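Local coordinates for LbaCas13a H328A (C2c2) (Lachnospiraceae bacterium NK4A179, PDB 5WLH), which binds a CRISPR guide RNA and, as a Cas13a effector, probably uses it to recognise and cleave target RNA, at residues M302-F310 and N401-V412. Residues are numbered along the deposited sequence; the frame is centred on the assembly and turned at random.
Sequences MRRLVVLYF and NMFFIHRIEYGV. With nucleotides of chain B.
The CG2 methyl of Ile-408 presses onto the centre of the Tyr-309 ring, only 3.4 Å from its centroid and 10° off the ring normal, an unusually close CH-pi contact. With CG anti to the backbone N (chi1 -166°), the Tyr-309 ring reaches across helix 401-412 as a knob among Ile-405, Ile-408, Glu-409 and Val-412. Ile-405 CG2 meets the ring at its edge, while Tyr-309 OH passes 3.3 Å from Glu-409 CB and hydrogen-bonds Asn-375 of helix 357-388. An alanine at Tyr-309 is likely to leave the Ile-408 methyl without its aromatic partner and Asn-375 without this bond. Ile-408 answers as the reciprocal knob, its CD1 lying 4.0 Å from Val-306 CA. Toward the N-terminal end of both segments, Met-302 carries CG anti to its backbone N, over the Phe-404 face, and SD obliquely 3.5 Å from Phe-404 CE1, a Met-aromatic contact. The other flank of helix 401-412 faces RNA: the Glu-409 carboxylate accepts a 2.7 Å bond at OE1 from N6 of A16 of chain B, and Tyr-410 OH binds OP2 of C10 of chain B. Thus the 302-310 and 401-412 segments cross at -53° in a buried, apolar knobs-into-holes packing that backs a guide-RNA-binding helix of Cas13a.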
loop_
_atom_site.group_PDB
_atom_site.type_symbol
_atom_site.label_atom_id
_atom_site.label_comp_id
_atom_site.label_asym_id
_atom_site.label_seq_id
_atom_site.Cartn_x
_atom_site.Cartn_y
_atom_site.Cartn_z
ATOM N N MET A 302 -33.272 -7.660 -6.917
ATOM C CA MET A 302 -32.400 -6.512 -6.687
ATOM C C MET A 302 -32.233 -5.692 -7.962
ATOM O O MET A 302 -32.216 -4.456 -7.916
ATOM C CB MET A 302 -31.043 -6.994 -6.167
ATOM C CG MET A 302 -30.174 -5.880 -5.654
ATOM S SD MET A 302 -28.597 -6.518 -5.007
ATOM C CE MET A 302 -27.731 -6.839 -6.527
ATOM N N ARG A 303 -32.141 -6.362 -9.116
ATOM C CA ARG A 303 -32.058 -5.645 -10.381
ATOM C C ARG A 303 -33.308 -4.805 -10.620
ATOM O O ARG A 303 -33.214 -3.671 -11.106
ATOM C CB ARG A 303 -31.847 -6.634 -11.525
ATOM C CG ARG A 303 -31.737 -6.002 -12.892
ATOM C CD ARG A 303 -30.489 -5.128 -12.998
ATOM N NE ARG A 303 -30.570 -4.234 -14.147
ATOM C CZ ARG A 303 -29.631 -3.360 -14.487
ATOM N NH1 ARG A 303 -28.516 -3.261 -13.760
ATOM N NH2 ARG A 303 -29.818 -2.576 -15.548
ATOM N N ARG A 304 -34.485 -5.347 -10.294
ATOM C CA ARG A 304 -35.718 -4.577 -10.471
ATOM C C ARG A 304 -35.713 -3.322 -9.607
ATOM O O ARG A 304 -36.230 -2.274 -10.013
ATOM C CB ARG A 304 -36.936 -5.444 -10.147
ATOM C CG ARG A 304 -37.232 -6.457 -11.229
ATOM C CD ARG A 304 -38.651 -6.990 -11.093
ATOM N NE ARG A 304 -38.857 -8.179 -11.913
ATOM C CZ ARG A 304 -38.739 -9.416 -11.455
ATOM N NH1 ARG A 304 -38.413 -9.617 -10.182
ATOM N NH2 ARG A 304 -38.954 -10.447 -12.263
ATOM N N LEU A 305 -35.140 -3.403 -8.405
ATOM C CA LEU A 305 -35.047 -2.204 -7.582
ATOM C C LEU A 305 -34.197 -1.140 -8.264
ATOM O O LEU A 305 -34.528 0.050 -8.217
ATOM C CB LEU A 305 -34.472 -2.533 -6.211
ATOM C CG LEU A 305 -35.414 -3.305 -5.292
ATOM C CD1 LEU A 305 -34.692 -3.687 -4.007
ATOM C CD2 LEU A 305 -36.633 -2.475 -4.959
ATOM N N VAL A 306 -33.086 -1.546 -8.884
ATOM C CA VAL A 306 -32.249 -0.580 -9.597
ATOM C C VAL A 306 -33.016 0.003 -10.776
ATOM O O VAL A 306 -32.995 1.216 -11.022
ATOM C CB VAL A 306 -30.942 -1.240 -10.065
ATOM C CG1 VAL A 306 -30.126 -0.266 -10.931
ATOM C CG2 VAL A 306 -30.128 -1.729 -8.876
ATOM N N VAL A 307 -33.695 -0.858 -11.535
ATOM C CA VAL A 307 -34.456 -0.358 -12.675
ATOM C C VAL A 307 -35.533 0.614 -12.202
ATOM O O VAL A 307 -35.716 1.697 -12.780
ATOM C CB VAL A 307 -35.052 -1.530 -13.475
ATOM C CG1 VAL A 307 -36.082 -1.001 -14.502
ATOM C CG2 VAL A 307 -33.932 -2.330 -14.165
ATOM N N LEU A 308 -36.254 0.249 -11.135
ATOM C CA LEU A 308 -37.273 1.135 -10.577
ATOM C C LEU A 308 -36.684 2.483 -10.187
ATOM O O LEU A 308 -37.266 3.538 -10.474
ATOM C CB LEU A 308 -37.932 0.487 -9.363
ATOM C CG LEU A 308 -38.726 1.455 -8.489
ATOM C CD1 LEU A 308 -39.992 1.901 -9.218
ATOM C CD2 LEU A 308 -39.062 0.840 -7.129
ATOM N N TYR A 309 -35.535 2.464 -9.514
ATOM C CA TYR A 309 -34.968 3.696 -8.986
ATOM C C TYR A 309 -34.679 4.693 -10.093
ATOM O O TYR A 309 -34.997 5.887 -9.970
ATOM C CB TYR A 309 -33.693 3.377 -8.205
ATOM C CG TYR A 309 -33.194 4.508 -7.340
ATOM C CD1 TYR A 309 -32.397 5.522 -7.868
ATOM C CD2 TYR A 309 -33.504 4.553 -5.990
ATOM C CE1 TYR A 309 -31.920 6.541 -7.060
ATOM C CE2 TYR A 309 -33.041 5.576 -5.177
ATOM C CZ TYR A 309 -32.262 6.571 -5.727
ATOM O OH TYR A 309 -31.801 7.566 -4.905
ATOM N N PHE A 310 -34.089 4.229 -11.187
ATOM C CA PHE A 310 -33.601 5.129 -12.215
ATOM C C PHE A 310 -34.559 5.296 -13.383
ATOM O O PHE A 310 -34.458 6.295 -14.101
ATOM C CB PHE A 310 -32.257 4.635 -12.761
ATOM C CG PHE A 310 -31.141 4.778 -11.782
ATOM C CD1 PHE A 310 -30.554 6.019 -11.564
ATOM C CD2 PHE A 310 -30.702 3.688 -11.044
ATOM C CE1 PHE A 310 -29.525 6.168 -10.637
ATOM C CE2 PHE A 310 -29.678 3.837 -10.112
ATOM C CZ PHE A 310 -29.085 5.079 -9.919
ATOM N N ASN A 401 -36.052 -4.152 0.745
ATOM C CA ASN A 401 -36.174 -3.212 -0.359
ATOM C C ASN A 401 -35.682 -1.831 0.048
ATOM O O ASN A 401 -35.011 -1.151 -0.731
ATOM C CB ASN A 401 -37.623 -3.142 -0.834
ATOM C CG ASN A 401 -38.120 -4.466 -1.394
ATOM O OD1 ASN A 401 -37.396 -5.163 -2.118
ATOM N ND2 ASN A 401 -39.363 -4.822 -1.061
ATOM N N MET A 402 -36.012 -1.407 1.267
ATOM C CA MET A 402 -35.565 -0.110 1.749
ATOM C C MET A 402 -34.059 -0.102 1.968
ATOM O O MET A 402 -33.399 0.904 1.693
ATOM C CB MET A 402 -36.289 0.263 3.041
ATOM C CG MET A 402 -37.755 0.668 2.861
ATOM S SD MET A 402 -37.945 2.059 1.726
ATOM C CE MET A 402 -37.053 3.309 2.607
ATOM N N PHE A 403 -33.494 -1.206 2.475
ATOM C CA PHE A 403 -32.040 -1.259 2.604
ATOM C C PHE A 403 -31.384 -1.009 1.257
ATOM O O PHE A 403 -30.436 -0.230 1.145
ATOM C CB PHE A 403 -31.587 -2.608 3.166
ATOM C CG PHE A 403 -30.101 -2.688 3.368
ATOM C CD1 PHE A 403 -29.525 -2.149 4.508
ATOM C CD2 PHE A 403 -29.276 -3.246 2.394
ATOM C CE1 PHE A 403 -28.148 -2.184 4.685
ATOM C CE2 PHE A 403 -27.896 -3.290 2.567
ATOM C CZ PHE A 403 -27.335 -2.767 3.719
ATOM N N PHE A 404 -31.882 -1.673 0.222
ATOM C CA PHE A 404 -31.294 -1.532 -1.094
ATOM C C PHE A 404 -31.542 -0.135 -1.660
ATOM O O PHE A 404 -30.643 0.463 -2.254
ATOM C CB PHE A 404 -31.846 -2.621 -2.019
ATOM C CG PHE A 404 -31.130 -3.940 -1.884
ATOM C CD1 PHE A 404 -29.739 -3.999 -1.934
ATOM C CD2 PHE A 404 -31.841 -5.114 -1.667
ATOM C CE1 PHE A 404 -29.075 -5.218 -1.789
ATOM C CE2 PHE A 404 -31.181 -6.338 -1.544
ATOM C CZ PHE A 404 -29.798 -6.386 -1.593
ATOM N N ILE A 405 -32.747 0.409 -1.480
ATOM C CA ILE A 405 -32.997 1.761 -1.983
ATOM C C ILE A 405 -32.068 2.765 -1.303
ATOM O O ILE A 405 -31.554 3.692 -1.945
ATOM C CB ILE A 405 -34.476 2.135 -1.802
ATOM C CG1 ILE A 405 -35.324 1.325 -2.786
ATOM C CG2 ILE A 405 -34.696 3.641 -2.059
ATOM C CD1 ILE A 405 -36.770 1.283 -2.444
ATOM N N HIS A 406 -31.806 2.573 -0.010
ATOM C CA HIS A 406 -30.844 3.426 0.687
ATOM C C HIS A 406 -29.430 3.238 0.149
ATOM O O HIS A 406 -28.680 4.217 0.032
ATOM C CB HIS A 406 -30.881 3.155 2.186
ATOM C CG HIS A 406 -31.970 3.898 2.898
ATOM N ND1 HIS A 406 -32.845 3.285 3.768
ATOM C CD2 HIS A 406 -32.330 5.203 2.858
ATOM C CE1 HIS A 406 -33.696 4.182 4.236
ATOM N NE2 HIS A 406 -33.401 5.356 3.704
ATOM N N ARG A 407 -29.030 1.987 -0.143
ATOM C CA ARG A 407 -27.744 1.757 -0.804
ATOM C C ARG A 407 -27.682 2.469 -2.148
ATOM O O ARG A 407 -26.654 3.061 -2.498
ATOM C CB ARG A 407 -27.488 0.255 -1.029
ATOM C CG ARG A 407 -27.275 -0.583 0.215
ATOM C CD ARG A 407 -26.115 -0.075 1.067
ATOM N NE ARG A 407 -24.859 0.014 0.324
ATOM C CZ ARG A 407 -23.786 0.625 0.806
ATOM N NH1 ARG A 407 -23.840 1.173 2.020
ATOM N NH2 ARG A 407 -22.669 0.674 0.094
ATOM N N ILE A 408 -28.757 2.375 -2.939
ATOM C CA ILE A 408 -28.767 2.999 -4.260
ATOM C C ILE A 408 -28.590 4.502 -4.125
ATOM O O ILE A 408 -27.787 5.121 -4.833
ATOM C CB ILE A 408 -30.074 2.671 -5.006
ATOM C CG1 ILE A 408 -30.155 1.181 -5.325
ATOM C CG2 ILE A 408 -30.112 3.443 -6.318
ATOM C CD1 ILE A 408 -31.545 0.737 -5.836
ATOM N N GLU A 409 -29.379 5.114 -3.238
ATOM C CA GLU A 409 -29.290 6.555 -3.042
ATOM C C GLU A 409 -27.891 6.953 -2.625
ATOM O O GLU A 409 -27.341 7.953 -3.113
ATOM C CB GLU A 409 -30.294 6.999 -1.982
ATOM C CG GLU A 409 -30.199 8.482 -1.658
ATOM C CD GLU A 409 -31.143 8.904 -0.556
ATOM O OE1 GLU A 409 -31.105 8.298 0.537
ATOM O OE2 GLU A 409 -31.922 9.855 -0.798
ATOM N N TYR A 410 -27.318 6.183 -1.700
ATOM C CA TYR A 410 -25.959 6.409 -1.238
ATOM C C TYR A 410 -24.968 6.276 -2.381
ATOM O O TYR A 410 -23.993 7.041 -2.471
ATOM C CB TYR A 410 -25.666 5.404 -0.128
ATOM C CG TYR A 410 -24.251 5.344 0.354
ATOM C CD1 TYR A 410 -23.743 6.334 1.182
ATOM C CD2 TYR A 410 -23.426 4.269 0.021
ATOM C CE1 TYR A 410 -22.443 6.262 1.649
ATOM C CE2 TYR A 410 -22.127 4.197 0.486
ATOM C CZ TYR A 410 -21.642 5.193 1.301
ATOM O OH TYR A 410 -20.347 5.149 1.783
ATOM N N GLY A 411 -25.216 5.317 -3.275
ATOM C CA GLY A 411 -24.295 5.074 -4.364
ATOM C C GLY A 411 -24.298 6.207 -5.361
ATOM O O GLY A 411 -23.255 6.564 -5.908
ATOM N N VAL A 412 -25.473 6.794 -5.606
ATOM C CA VAL A 412 -25.518 7.965 -6.467
ATOM C C VAL A 412 -24.738 9.100 -5.831
ATOM O O VAL A 412 -23.983 9.803 -6.513
ATOM C CB VAL A 412 -26.972 8.376 -6.764
ATOM C CG1 VAL A 412 -26.995 9.719 -7.524
ATOM C CG2 VAL A 412 -27.647 7.313 -7.587
ATOM P P A B 16 -36.757 12.209 8.040
ATOM O OP1 A B 16 -37.425 12.988 9.111
ATOM O OP2 A B 16 -36.752 10.720 8.097
ATOM O "O5'" A B 16 -37.421 12.610 6.658
ATOM C "C5'" A B 16 -37.669 13.973 6.316
ATOM C "C4'" A B 16 -38.166 14.092 4.893
ATOM O "O4'" A B 16 -37.164 13.529 4.013
ATOM C "C3'" A B 16 -39.454 13.335 4.588
ATOM O "O3'" A B 16 -40.104 13.952 3.483
ATOM C "C2'" A B 16 -38.944 11.979 4.132
ATOM O "O2'" A B 16 -39.833 11.302 3.272
ATOM C "C1'" A B 16 -37.664 12.356 3.392
ATOM N N9 A B 16 -36.600 11.358 3.500
ATOM C C8 A B 16 -36.319 10.476 4.516
ATOM N N7 A B 16 -35.237 9.764 4.288
ATOM C C5 A B 16 -34.789 10.226 3.058
ATOM C C6 A B 16 -33.693 9.885 2.259
ATOM N N6 A B 16 -32.797 8.943 2.597
ATOM N N1 A B 16 -33.549 10.558 1.098
ATOM C C2 A B 16 -34.439 11.501 0.749
ATOM N N3 A B 16 -35.512 11.920 1.422
ATOM C C4 A B 16 -35.620 11.224 2.571
ATOM P P G B 15 -32.599 12.164 12.443
ATOM O OP1 G B 15 -33.303 13.309 13.095
ATOM O OP2 G B 15 -32.717 10.799 13.028
ATOM O "O5'" G B 15 -32.997 12.087 10.916
ATOM C "C5'" G B 15 -32.994 13.263 10.126
ATOM C "C4'" G B 15 -32.979 12.939 8.661
ATOM O "O4'" G B 15 -31.780 12.197 8.327
ATOM C "C3'" G B 15 -34.114 12.066 8.155
ATOM O "O3'" G B 15 -35.285 12.833 7.927
ATOM C "C2'" G B 15 -33.522 11.474 6.885
ATOM O "O2'" G B 15 -33.569 12.429 5.835
ATOM C "C1'" G B 15 -32.057 11.285 7.290
ATOM N N9 G B 15 -31.801 9.918 7.777
ATOM C C8 G B 15 -32.008 9.448 9.053
ATOM N N7 G B 15 -31.717 8.180 9.188
ATOM C C5 G B 15 -31.298 7.796 7.923
ATOM C C6 G B 15 -30.859 6.532 7.466
ATOM O O6 G B 15 -30.757 5.492 8.127
ATOM N N1 G B 15 -30.538 6.558 6.116
ATOM C C2 G B 15 -30.611 7.671 5.314
ATOM N N2 G B 15 -30.248 7.505 4.035
ATOM N N3 G B 15 -31.020 8.861 5.730
ATOM C C4 G B 15 -31.350 8.852 7.036
ATOM P P C B 10 -18.731 2.005 0.270
ATOM O OP1 C B 10 -19.832 1.335 -0.491
ATOM O OP2 C B 10 -18.718 3.463 0.603
ATOM O "O5'" C B 10 -18.627 1.339 1.713
ATOM C "C5'" C B 10 -18.443 -0.056 1.887
ATOM C "C4'" C B 10 -17.894 -0.348 3.261
ATOM O "O4'" C B 10 -16.641 0.360 3.430
ATOM C "C3'" C B 10 -18.740 0.132 4.435
ATOM O "O3'" C B 10 -19.767 -0.788 4.752
ATOM C "C2'" C B 10 -17.699 0.292 5.541
ATOM O "O2'" C B 10 -17.306 -0.985 6.038
ATOM C "C1'" C B 10 -16.523 0.837 4.747
ATOM N N1 C B 10 -16.497 2.316 4.715
ATOM C C2 C B 10 -15.987 2.962 5.843
ATOM O O2 C B 10 -15.600 2.277 6.820
ATOM N N3 C B 10 -15.922 4.307 5.840
ATOM C C4 C B 10 -16.354 4.989 4.775
ATOM N N4 C B 10 -16.270 6.321 4.812
ATOM C C5 C B 10 -16.884 4.352 3.607
ATOM C C6 C B 10 -16.945 3.020 3.617
#